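PDB 5Z6P: B-agarase, which is a family 50 glycoside hydrolase with agarase activity, probably cleaving beta-galactosidic linkages in the agarose chain. Local coordinates for residues F97-R102 / L201-F206; D306-A311 / F715-S720; E668-A673 / E730-G735. All blocks are in the same frame, centred on the assembly; numbering follows the deposited sequence.

Interaction 1: residues F97-R102 / L201-F206; sequences FAFDAR and LLLSNF
F99 meets F206 where strand 95-103 runs antiparallel to strand 199-210, and its side chain is the one to follow. CB sits over one face of the F206 ring, displaced toward the rim, 3.9 Å from the ring centroid: a CH-pi contact. CG comes next, 3.9 Å from F206 CE2, with CD1 beside it near the same atom. With chi1 at 59°, the ring is swung between the backbone N and the carbonyl carbon. It therefore lies alongside F206, the planes 27° apart but slid so far that they barely overlap. At the far end, F99 CE2 reaches L203 CD2 at 4.2 Å, and the same methyl packs on A101 CB. F97 comes to F206 differently, bringing CZ to the ring edge, close to its plane, 3.7 Å from F206 CD2.

The backbones are tied by two pairs of hydrogen bonds, D100 with S204 and R102 with L202; the D100 N to S204 O bond, at 2.9 Å, is nearly straight. Beyond S204 the register slips. N205 takes a positive phi (64°), F99 faces both N205 and F206, and A98 pairs with R207, so strand 199-210 holds one extra residue in a beta bulge.

On the sheet face that carries D100, R102, L202 and S204, D100 OD1 meets R207 and S136, while L202 CD1 lies over one face of the R102 guanidinium, 3.3 Å from NH2. The face with F97, F99, L201 and L203 packs instead against side chains of strands 109-117 and 185-193. Two layers of antiparallel strands closing on an aromatic and aliphatic core are consistent with the beta-sandwich of carbohydrate-binding modules, here the agarase CBM-like domain.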
loop_
_atom_site.group_PDB
_atom_site.type_symbol
_atom_site.label_atom_id
_atom_site.label_comp_id
_atom_site.label_asym_id
_atom_site.label_seq_id
_atom_site.Cartn_x
_atom_site.Cartn_y
_atom_site.Cartn_z
ATOM N N PHE A 97 13.111 21.099 -10.692
ATOM C CA PHE A 97 14.120 21.162 -9.655
ATOM C C PHE A 97 14.979 19.905 -9.818
ATOM O O PHE A 97 14.454 18.804 -9.939
ATOM C CB PHE A 97 13.488 21.247 -8.264
ATOM C CG PHE A 97 14.464 21.051 -7.148
ATOM C CD1 PHE A 97 15.320 22.068 -6.773
ATOM C CD2 PHE A 97 14.538 19.838 -6.482
ATOM C CE1 PHE A 97 16.234 21.882 -5.744
ATOM C CE2 PHE A 97 15.451 19.646 -5.453
ATOM C CZ PHE A 97 16.297 20.668 -5.086
ATOM N N ALA A 98 16.294 20.070 -9.862
ATOM C CA ALA A 98 17.174 18.958 -10.176
ATOM C C ALA A 98 18.435 18.945 -9.314
ATOM O O ALA A 98 18.842 19.963 -8.765
ATOM C CB ALA A 98 17.548 18.994 -11.634
ATOM N N PHE A 99 19.036 17.771 -9.196
ATOM C CA PHE A 99 20.332 17.627 -8.549
ATOM C C PHE A 99 20.942 16.300 -8.959
ATOM O O PHE A 99 20.256 15.419 -9.469
ATOM C CB PHE A 99 20.209 17.710 -7.023
ATOM C CG PHE A 99 19.306 16.668 -6.423
ATOM C CD1 PHE A 99 17.953 16.915 -6.269
ATOM C CD2 PHE A 99 19.810 15.450 -6.005
ATOM C CE1 PHE A 99 17.121 15.966 -5.717
ATOM C CE2 PHE A 99 18.982 14.503 -5.447
ATOM C CZ PHE A 99 17.637 14.761 -5.317
ATOM N N ASP A 100 22.235 16.153 -8.735
ATOM C CA ASP A 100 22.892 14.895 -9.040
ATOM C C ASP A 100 23.152 14.165 -7.746
ATOM O O ASP A 100 23.339 14.802 -6.721
ATOM C CB ASP A 100 24.191 15.128 -9.809
ATOM C CG ASP A 100 23.951 15.703 -11.189
ATOM O OD1 ASP A 100 22.804 15.623 -11.679
ATOM O OD2 ASP A 100 24.907 16.232 -11.784
ATOM N N ALA A 101 23.161 12.838 -7.795
ATOM C CA ALA A 101 23.386 12.042 -6.601
ATOM C C ALA A 101 24.106 10.730 -6.897
ATOM O O ALA A 101 23.836 10.087 -7.905
ATOM C CB ALA A 101 22.065 11.762 -5.915
ATOM N N ARG A 102 25.016 10.356 -5.998
ATOM C CA ARG A 102 25.641 9.037 -5.962
ATOM C C ARG A 102 25.400 8.403 -4.606
ATOM O O ARG A 102 25.432 9.090 -3.610
ATOM C CB ARG A 102 27.145 9.121 -6.193
ATOM C CG ARG A 102 27.556 9.464 -7.577
ATOM C CD ARG A 102 28.921 8.876 -7.852
ATOM N NE ARG A 102 29.995 9.701 -7.323
ATOM C CZ ARG A 102 31.079 9.227 -6.719
ATOM N NH1 ARG A 102 31.234 7.926 -6.533
ATOM N NH2 ARG A 102 32.004 10.062 -6.292
ATOM N N LEU A 201 25.327 9.266 0.884
ATOM C CA LEU A 201 25.154 9.846 -0.440
ATOM C C LEU A 201 26.090 11.023 -0.722
ATOM O O LEU A 201 26.582 11.691 0.186
ATOM C CB LEU A 201 23.705 10.315 -0.637
ATOM C CG LEU A 201 22.571 9.318 -0.399
ATOM C CD1 LEU A 201 21.247 10.014 -0.459
ATOM C CD2 LEU A 201 22.598 8.222 -1.426
ATOM N N LEU A 202 26.316 11.266 -2.007
ATOM C CA LEU A 202 26.989 12.450 -2.481
ATOM C C LEU A 202 25.995 13.259 -3.312
ATOM O O LEU A 202 25.491 12.766 -4.295
ATOM C CB LEU A 202 28.209 12.087 -3.324
ATOM C CG LEU A 202 29.266 11.248 -2.635
ATOM C CD1 LEU A 202 30.359 10.916 -3.617
ATOM C CD2 LEU A 202 29.798 12.002 -1.426
ATOM N N LEU A 203 25.727 14.490 -2.897
ATOM C CA LEU A 203 24.782 15.368 -3.552
ATOM C C LEU A 203 25.551 16.557 -4.106
ATOM O O LEU A 203 26.425 17.078 -3.454
ATOM C CB LEU A 203 23.715 15.841 -2.569
ATOM C CG LEU A 203 22.892 14.809 -1.799
ATOM C CD1 LEU A 203 21.893 15.479 -0.853
ATOM C CD2 LEU A 203 22.174 13.823 -2.742
ATOM N N SER A 204 25.226 16.977 -5.320
ATOM C CA SER A 204 25.909 18.074 -5.981
ATOM C C SER A 204 24.964 18.649 -7.053
ATOM O O SER A 204 23.958 18.052 -7.405
ATOM C CB SER A 204 27.252 17.583 -6.587
ATOM O OG SER A 204 26.976 16.698 -7.661
ATOM N N ASN A 205 25.304 19.825 -7.555
ATOM C CA ASN A 205 24.723 20.333 -8.775
ATOM C C ASN A 205 23.224 20.589 -8.713
ATOM O O ASN A 205 22.507 20.404 -9.691
ATOM C CB ASN A 205 25.072 19.339 -9.859
ATOM C CG ASN A 205 26.579 19.226 -10.130
ATOM O OD1 ASN A 205 26.930 19.186 -11.315
ATOM N ND2 ASN A 205 27.435 19.525 -9.127
ATOM N N PHE A 206 22.796 21.117 -7.576
ATOM C CA PHE A 206 21.452 21.644 -7.427
ATOM C C PHE A 206 21.254 22.782 -8.412
ATOM O O PHE A 206 22.106 23.655 -8.546
ATOM C CB PHE A 206 21.174 22.131 -5.988
ATOM C CG PHE A 206 21.120 21.030 -4.969
ATOM C CD1 PHE A 206 22.273 20.606 -4.343
ATOM C CD2 PHE A 206 19.924 20.412 -4.651
ATOM C CE1 PHE A 206 22.245 19.601 -3.418
ATOM C CE2 PHE A 206 19.895 19.391 -3.720
ATOM C CZ PHE A 206 21.059 18.995 -3.104
#

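Interaction 2: residues D306-A311 / F715-S720; sequences DIIRLA and FQYIDS
I307, D306 and F715 bury more of their surface here than any other residues of the two loops. I307 lays its CG1 branch obliquely against the F715 ring: CG1 is 3.6 Å from F715 CE2, and CD1 continues outward past that rim of the ring. The amide oxygen of Q716 comes in from another side, OE1 lying 3.6 Å from I307 CG1 and nearly as close to CB and CG2, so the isoleucine touches the ring on one side and the amide oxygen at about a right angle to it. Its backbone has a positive phi, 60°, which turns the chain just after strand 299-305.

D306 crosses F715 at about a right angle. Its OD2 stands at the edge of the ring, near the ring plane, and is 3.7 Å from F715 CB, where it faces C-H groups rather than the pi cloud. The other carboxylate oxygen, OD1, accepts the backbone N-H of N435. F715 holds its ring in this place with CG opposite the backbone N (chi1 -166°), and the F715-Q716 peptide that follows is cis.

The main chains are joined more directly. Y717 N donates to D306 O over 3.0 Å, arriving almost in line with the C=O bond. A water then bridges the loops one step further on, giving a hydrogen to I307 O at 2.9 Å and accepting one from I718 N at 2.7 Å. The Y717 ring has I307 O at its edge and I308 CG2 near CD2, and its OH bonds to R424 and T421 of helix 413-428.

One direct bond and one shared water thus join the backbones, while carboxylate and amide oxygens rest against C-H groups of F715 and I307. This probably helps hold both loops, including the cis peptide, in a defined conformation.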
loop_
_atom_site.group_PDB
_atom_site.type_symbol
_atom_site.label_atom_id
_atom_site.label_comp_id
_atom_site.label_asym_id
_atom_site.label_seq_id
_atom_site.Cartn_x
_atom_site.Cartn_y
_atom_site.Cartn_z
ATOM N N ASP A 306 -0.889 -11.636 -1.396
ATOM C CA ASP A 306 -2.226 -11.121 -1.564
ATOM C C ASP A 306 -2.667 -11.154 -3.032
ATOM O O ASP A 306 -1.841 -11.269 -3.932
ATOM C CB ASP A 306 -2.306 -9.690 -1.045
ATOM C CG ASP A 306 -2.003 -9.587 0.428
ATOM O OD1 ASP A 306 -2.347 -10.509 1.205
ATOM O OD2 ASP A 306 -1.394 -8.568 0.786
ATOM N N ILE A 307 -3.974 -11.029 -3.243
ATOM C CA ILE A 307 -4.581 -10.924 -4.568
ATOM C C ILE A 307 -4.265 -12.159 -5.420
ATOM O O ILE A 307 -3.550 -12.085 -6.400
ATOM C CB ILE A 307 -4.122 -9.656 -5.302
ATOM C CG1 ILE A 307 -4.184 -8.440 -4.372
ATOM C CG2 ILE A 307 -4.967 -9.432 -6.564
ATOM C CD1 ILE A 307 -5.592 -7.904 -4.133
ATOM N N ILE A 308 -4.808 -13.301 -5.026
ATOM C CA ILE A 308 -4.667 -14.507 -5.816
ATOM C C ILE A 308 -5.975 -14.714 -6.587
ATOM O O ILE A 308 -6.822 -15.522 -6.243
ATOM C CB ILE A 308 -4.290 -15.697 -4.931
ATOM C CG1 ILE A 308 -3.030 -15.316 -4.137
ATOM C CG2 ILE A 308 -4.029 -16.934 -5.784
ATOM C CD1 ILE A 308 -2.683 -16.225 -3.034
ATOM N N ARG A 309 -6.093 -13.938 -7.654
ATOM C CA ARG A 309 -7.318 -13.810 -8.426
ATOM C C ARG A 309 -6.974 -12.987 -9.662
ATOM O O ARG A 309 -5.866 -12.434 -9.744
ATOM C CB ARG A 309 -8.419 -13.139 -7.604
ATOM C CG ARG A 309 -8.123 -11.689 -7.235
ATOM C CD ARG A 309 -9.231 -11.086 -6.369
ATOM N NE ARG A 309 -9.136 -9.633 -6.277
ATOM C CZ ARG A 309 -9.859 -8.894 -5.439
ATOM N NH1 ARG A 309 -10.733 -9.480 -4.628
ATOM N NH2 ARG A 309 -9.712 -7.579 -5.409
ATOM N N LEU A 310 -7.909 -12.895 -10.610
ATOM C CA LEU A 310 -7.646 -12.197 -11.866
ATOM C C LEU A 310 -8.203 -10.771 -11.897
ATOM O O LEU A 310 -7.773 -9.950 -12.695
ATOM C CB LEU A 310 -8.224 -12.973 -13.044
ATOM C CG LEU A 310 -7.604 -14.312 -13.409
ATOM C CD1 LEU A 310 -7.983 -14.670 -14.828
ATOM C CD2 LEU A 310 -6.095 -14.311 -13.220
ATOM N N ALA A 311 -9.142 -10.490 -11.000
ATOM C CA ALA A 311 -9.943 -9.271 -11.064
ATOM C C ALA A 311 -9.140 -7.976 -11.054
ATOM O O ALA A 311 -9.631 -6.945 -11.496
ATOM C CB ALA A 311 -10.941 -9.262 -9.916
ATOM N N PHE A 715 2.000 -7.873 -0.962
ATOM C CA PHE A 715 1.075 -7.346 -1.966
ATOM C C PHE A 715 1.905 -7.021 -3.209
ATOM O O PHE A 715 2.557 -5.994 -3.239
ATOM C CB PHE A 715 0.344 -6.104 -1.428
ATOM C CG PHE A 715 -0.862 -5.682 -2.242
ATOM C CD1 PHE A 715 -0.708 -5.076 -3.474
ATOM C CD2 PHE A 715 -2.142 -5.864 -1.757
ATOM C CE1 PHE A 715 -1.812 -4.670 -4.222
ATOM C CE2 PHE A 715 -3.250 -5.457 -2.501
ATOM C CZ PHE A 715 -3.075 -4.853 -3.734
ATOM N N GLN A 716 1.858 -7.846 -4.252
ATOM C CA GLN A 716 0.830 -8.835 -4.524
ATOM C C GLN A 716 1.421 -9.944 -5.416
ATOM O O GLN A 716 2.568 -9.856 -5.829
ATOM C CB GLN A 716 -0.371 -8.174 -5.225
ATOM C CG GLN A 716 0.062 -7.460 -6.504
ATOM C CD GLN A 716 -1.067 -6.777 -7.273
ATOM O OE1 GLN A 716 -2.231 -6.909 -6.929
ATOM N NE2 GLN A 716 -0.707 -6.047 -8.333
ATOM N N TYR A 717 0.628 -10.975 -5.697
ATOM C CA TYR A 717 1.039 -12.115 -6.527
ATOM C C TYR A 717 1.566 -11.652 -7.896
ATOM O O TYR A 717 2.690 -11.955 -8.277
ATOM C CB TYR A 717 -0.142 -13.051 -6.717
ATOM C CG TYR A 717 0.103 -14.364 -7.433
ATOM C CD1 TYR A 717 1.371 -14.927 -7.514
ATOM C CD2 TYR A 717 -0.959 -15.053 -8.006
ATOM C CE1 TYR A 717 1.580 -16.129 -8.142
ATOM C CE2 TYR A 717 -0.765 -16.258 -8.648
ATOM C CZ TYR A 717 0.519 -16.798 -8.708
ATOM O OH TYR A 717 0.738 -18.005 -9.336
ATOM N N ILE A 718 0.736 -10.885 -8.592
ATOM C CA ILE A 718 0.945 -10.511 -9.998
ATOM C C ILE A 718 1.361 -9.048 -10.143
ATOM O O ILE A 718 0.795 -8.187 -9.483
ATOM C CB ILE A 718 -0.353 -10.761 -10.813
ATOM C CG1 ILE A 718 -0.816 -12.217 -10.644
ATOM C CG2 ILE A 718 -0.185 -10.388 -12.281
ATOM C CD1 ILE A 718 -2.286 -12.413 -10.900
ATOM N N ASP A 719 2.353 -8.767 -10.989
ATOM C CA ASP A 719 2.636 -7.393 -11.411
ATOM C C ASP A 719 1.339 -6.604 -11.701
ATOM O O ASP A 719 0.396 -7.168 -12.261
ATOM C CB ASP A 719 3.514 -7.397 -12.679
ATOM C CG ASP A 719 5.001 -7.207 -12.387
ATOM O OD1 ASP A 719 5.358 -6.916 -11.228
ATOM O OD2 ASP A 719 5.813 -7.323 -13.341
ATOM N N SER A 720 1.294 -5.321 -11.329
ATOM C CA SER A 720 0.289 -4.409 -11.884
ATOM C C SER A 720 0.447 -4.342 -13.401
ATOM O O SER A 720 1.555 -4.482 -13.896
ATOM C CB SER A 720 0.428 -2.979 -11.348
ATOM O OG SER A 720 0.465 -2.895 -9.943
HETATM O O HOH W 1 -1.753 -10.294 -7.829
#

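Interaction 3: residues E668-A673 / E730-G735; sequences EFHFGA and ENYNIG
H670 and I734 meet in the loops beyond the C-terminal ends of strands 664-668 and 709-714, the end of what is probably a TIM barrel, where such glycosidases carry their active site. I734 CG2 stands squarely over the centre of the imidazole, 3.3 Å from the ring centroid and only 6° from the normal, so all five ring atoms are nearly equidistant from this methyl. CD1 of the same isoleucine leans toward the rim, 3.7 Å from H670 ND1. The histidine reaches this position because chi1 (66°) sets the ring between its backbone N and carbonyl carbon. ND1 also makes a weak hydrogen bond to F715 O, which helps fix the rotation of the ring under the methyl. Y732 approaches from another direction, its side chain roughly perpendicular to that of H670, with CD2 4.0 Å from H670 CE1.

A polar clasp lies further along. N733 OD1 accepts the backbone N-H of A673 at 3.1 Å, the donor tilted 27° from the plane of the amide carbonyl. The same oxygen takes a second hydrogen bond from Q689 NE2, and ND2 donates to D719, so both ends of this buried amide are engaged. A673 O also lies 3.2 Å from N733 OD1; two acceptors this close probably repel somewhat, and the two donors on OD1 would offset that.

N733 is the centre of an inverse gamma turn, closed by a weak 2.9 Å bond from I734 N to Y732 O. The turn presents the amide and the isoleucine to the same neighbouring loop. Long loops following parallel strands at their C-terminal ends are consistent with a (beta/alpha)8-type barrel, where glycosidases of this kind place their active site.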
loop_
_atom_site.group_PDB
_atom_site.type_symbol
_atom_site.label_atom_id
_atom_site.label_comp_id
_atom_site.label_asym_id
_atom_site.label_seq_id
_atom_site.Cartn_x
_atom_site.Cartn_y
_atom_site.Cartn_z
ATOM N N GLU A 668 0.069 -6.366 4.206
ATOM C CA GLU A 668 0.612 -5.901 2.942
ATOM C C GLU A 668 1.984 -5.265 3.122
ATOM O O GLU A 668 2.217 -4.535 4.075
ATOM C CB GLU A 668 -0.307 -4.865 2.296
ATOM C CG GLU A 668 -1.681 -5.366 1.892
ATOM C CD GLU A 668 -2.599 -4.248 1.446
ATOM O OE1 GLU A 668 -2.094 -3.220 0.982
ATOM O OE2 GLU A 668 -3.819 -4.405 1.586
ATOM N N PHE A 669 2.867 -5.536 2.163
ATOM C CA PHE A 669 4.124 -4.809 1.980
ATOM C C PHE A 669 4.640 -5.155 0.592
ATOM O O PHE A 669 4.250 -6.171 0.027
ATOM C CB PHE A 669 5.173 -5.167 3.047
ATOM C CG PHE A 669 5.755 -6.543 2.907
ATOM C CD1 PHE A 669 5.062 -7.656 3.336
ATOM C CD2 PHE A 669 7.029 -6.719 2.389
ATOM C CE1 PHE A 669 5.605 -8.928 3.218
ATOM C CE2 PHE A 669 7.589 -7.977 2.261
ATOM C CZ PHE A 669 6.881 -9.090 2.673
ATOM N N HIS A 670 5.519 -4.330 0.044
ATOM C CA HIS A 670 6.163 -4.742 -1.195
ATOM C C HIS A 670 7.427 -3.994 -1.526
ATOM O O HIS A 670 7.804 -3.032 -0.859
ATOM C CB HIS A 670 5.175 -4.649 -2.387
ATOM C CG HIS A 670 4.726 -3.262 -2.740
ATOM N ND1 HIS A 670 3.434 -2.980 -3.128
ATOM C CD2 HIS A 670 5.402 -2.093 -2.813
ATOM C CE1 HIS A 670 3.330 -1.693 -3.403
ATOM N NE2 HIS A 670 4.513 -1.135 -3.231
ATOM N N PHE A 671 8.062 -4.461 -2.593
ATOM C CA PHE A 671 9.230 -3.822 -3.163
ATOM C C PHE A 671 9.175 -3.877 -4.700
ATOM O O PHE A 671 8.954 -4.936 -5.275
ATOM C CB PHE A 671 10.499 -4.501 -2.626
ATOM C CG PHE A 671 10.632 -4.402 -1.144
ATOM C CD1 PHE A 671 11.037 -3.224 -0.556
ATOM C CD2 PHE A 671 10.311 -5.476 -0.328
ATOM C CE1 PHE A 671 11.140 -3.134 0.812
ATOM C CE2 PHE A 671 10.416 -5.377 1.036
ATOM C CZ PHE A 671 10.830 -4.211 1.603
ATOM N N GLY A 672 9.340 -2.727 -5.346
ATOM C CA GLY A 672 9.416 -2.675 -6.789
ATOM C C GLY A 672 10.650 -2.001 -7.372
ATOM O O GLY A 672 11.425 -1.357 -6.665
ATOM N N ALA A 673 10.839 -2.162 -8.679
ATOM C CA ALA A 673 11.973 -1.556 -9.368
ATOM C C ALA A 673 11.515 -1.078 -10.739
ATOM O O ALA A 673 10.329 -1.136 -11.052
ATOM C CB ALA A 673 13.125 -2.531 -9.479
ATOM N N GLU A 730 -3.262 1.896 -10.579
ATOM C CA GLU A 730 -2.107 1.263 -9.932
ATOM C C GLU A 730 -1.201 0.539 -10.949
ATOM O O GLU A 730 -1.644 -0.362 -11.651
ATOM C CB GLU A 730 -2.590 0.294 -8.863
ATOM C CG GLU A 730 -1.511 -0.567 -8.223
ATOM C CD GLU A 730 -2.026 -1.966 -7.939
ATOM O OE1 GLU A 730 -2.775 -2.160 -6.954
ATOM O OE2 GLU A 730 -1.713 -2.868 -8.737
ATOM N N ASN A 731 0.061 0.945 -11.024
ATOM C CA ASN A 731 0.917 0.549 -12.148
ATOM C C ASN A 731 2.347 0.216 -11.746
ATOM O O ASN A 731 3.301 0.606 -12.424
ATOM C CB ASN A 731 0.921 1.666 -13.209
ATOM C CG ASN A 731 1.406 2.993 -12.660
ATOM O OD1 ASN A 731 1.469 3.186 -11.448
ATOM N ND2 ASN A 731 1.759 3.910 -13.547
ATOM N N TYR A 732 2.479 -0.530 -10.653
ATOM C CA TYR A 732 3.757 -0.755 -10.005
ATOM C C TYR A 732 4.363 -2.087 -10.376
ATOM O O TYR A 732 3.659 -3.081 -10.497
ATOM C CB TYR A 732 3.614 -0.727 -8.471
ATOM C CG TYR A 732 2.843 0.421 -7.875
ATOM C CD1 TYR A 732 2.765 1.646 -8.523
ATOM C CD2 TYR A 732 2.206 0.284 -6.650
ATOM C CE1 TYR A 732 2.069 2.695 -7.970
ATOM C CE2 TYR A 732 1.507 1.334 -6.077
ATOM C CZ TYR A 732 1.448 2.540 -6.747
ATOM O OH TYR A 732 0.766 3.598 -6.221
ATOM N N ASN A 733 5.684 -2.115 -10.486
ATOM C CA ASN A 733 6.396 -3.381 -10.571
ATOM C C ASN A 733 6.474 -4.047 -9.202
ATOM O O ASN A 733 7.506 -4.010 -8.576
ATOM C CB ASN A 733 7.813 -3.166 -11.158
ATOM C CG ASN A 733 8.702 -4.390 -11.029
ATOM O OD1 ASN A 733 9.870 -4.278 -10.672
ATOM N ND2 ASN A 733 8.144 -5.562 -11.288
ATOM N N ILE A 734 5.386 -4.668 -8.749
ATOM C CA ILE A 734 5.367 -5.259 -7.405
ATOM C C ILE A 734 5.054 -6.747 -7.352
ATOM O O ILE A 734 4.980 -7.329 -6.287
ATOM C CB ILE A 734 4.351 -4.534 -6.500
ATOM C CG1 ILE A 734 2.953 -4.542 -7.143
ATOM C CG2 ILE A 734 4.844 -3.141 -6.205
ATOM C CD1 ILE A 734 1.830 -4.223 -6.182
ATOM N N GLY A 735 4.887 -7.376 -8.504
ATOM C CA GLY A 735 4.511 -8.763 -8.505
ATOM C C GLY A 735 5.620 -9.747 -8.171
ATOM O O GLY A 735 6.807 -9.462 -8.334
#

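How the interactions relate
Interaction 1 belongs to the N-terminal CBM-like domain and closes before the other two open; its centre is about 36 Å from that of interaction 2 and 26 Å from that of interaction 3. Interactions 2 and 3 lie in the probable barrel domain, their centres 10 Å apart, and their segments alternate in sequence: 306-311, 668-673, 715-720, 730-735. The first three follow parallel strands 299-305 and 664-668, and 709-714, which lies between them. Segments 715-720 and 730-735 also touch, with probable hydrogen bonds from D719 OD1 to G735 N and between S720 OG and E730 OE2. One continuous loop network thus spans neighbouring strands, apart from the CBM-like domain.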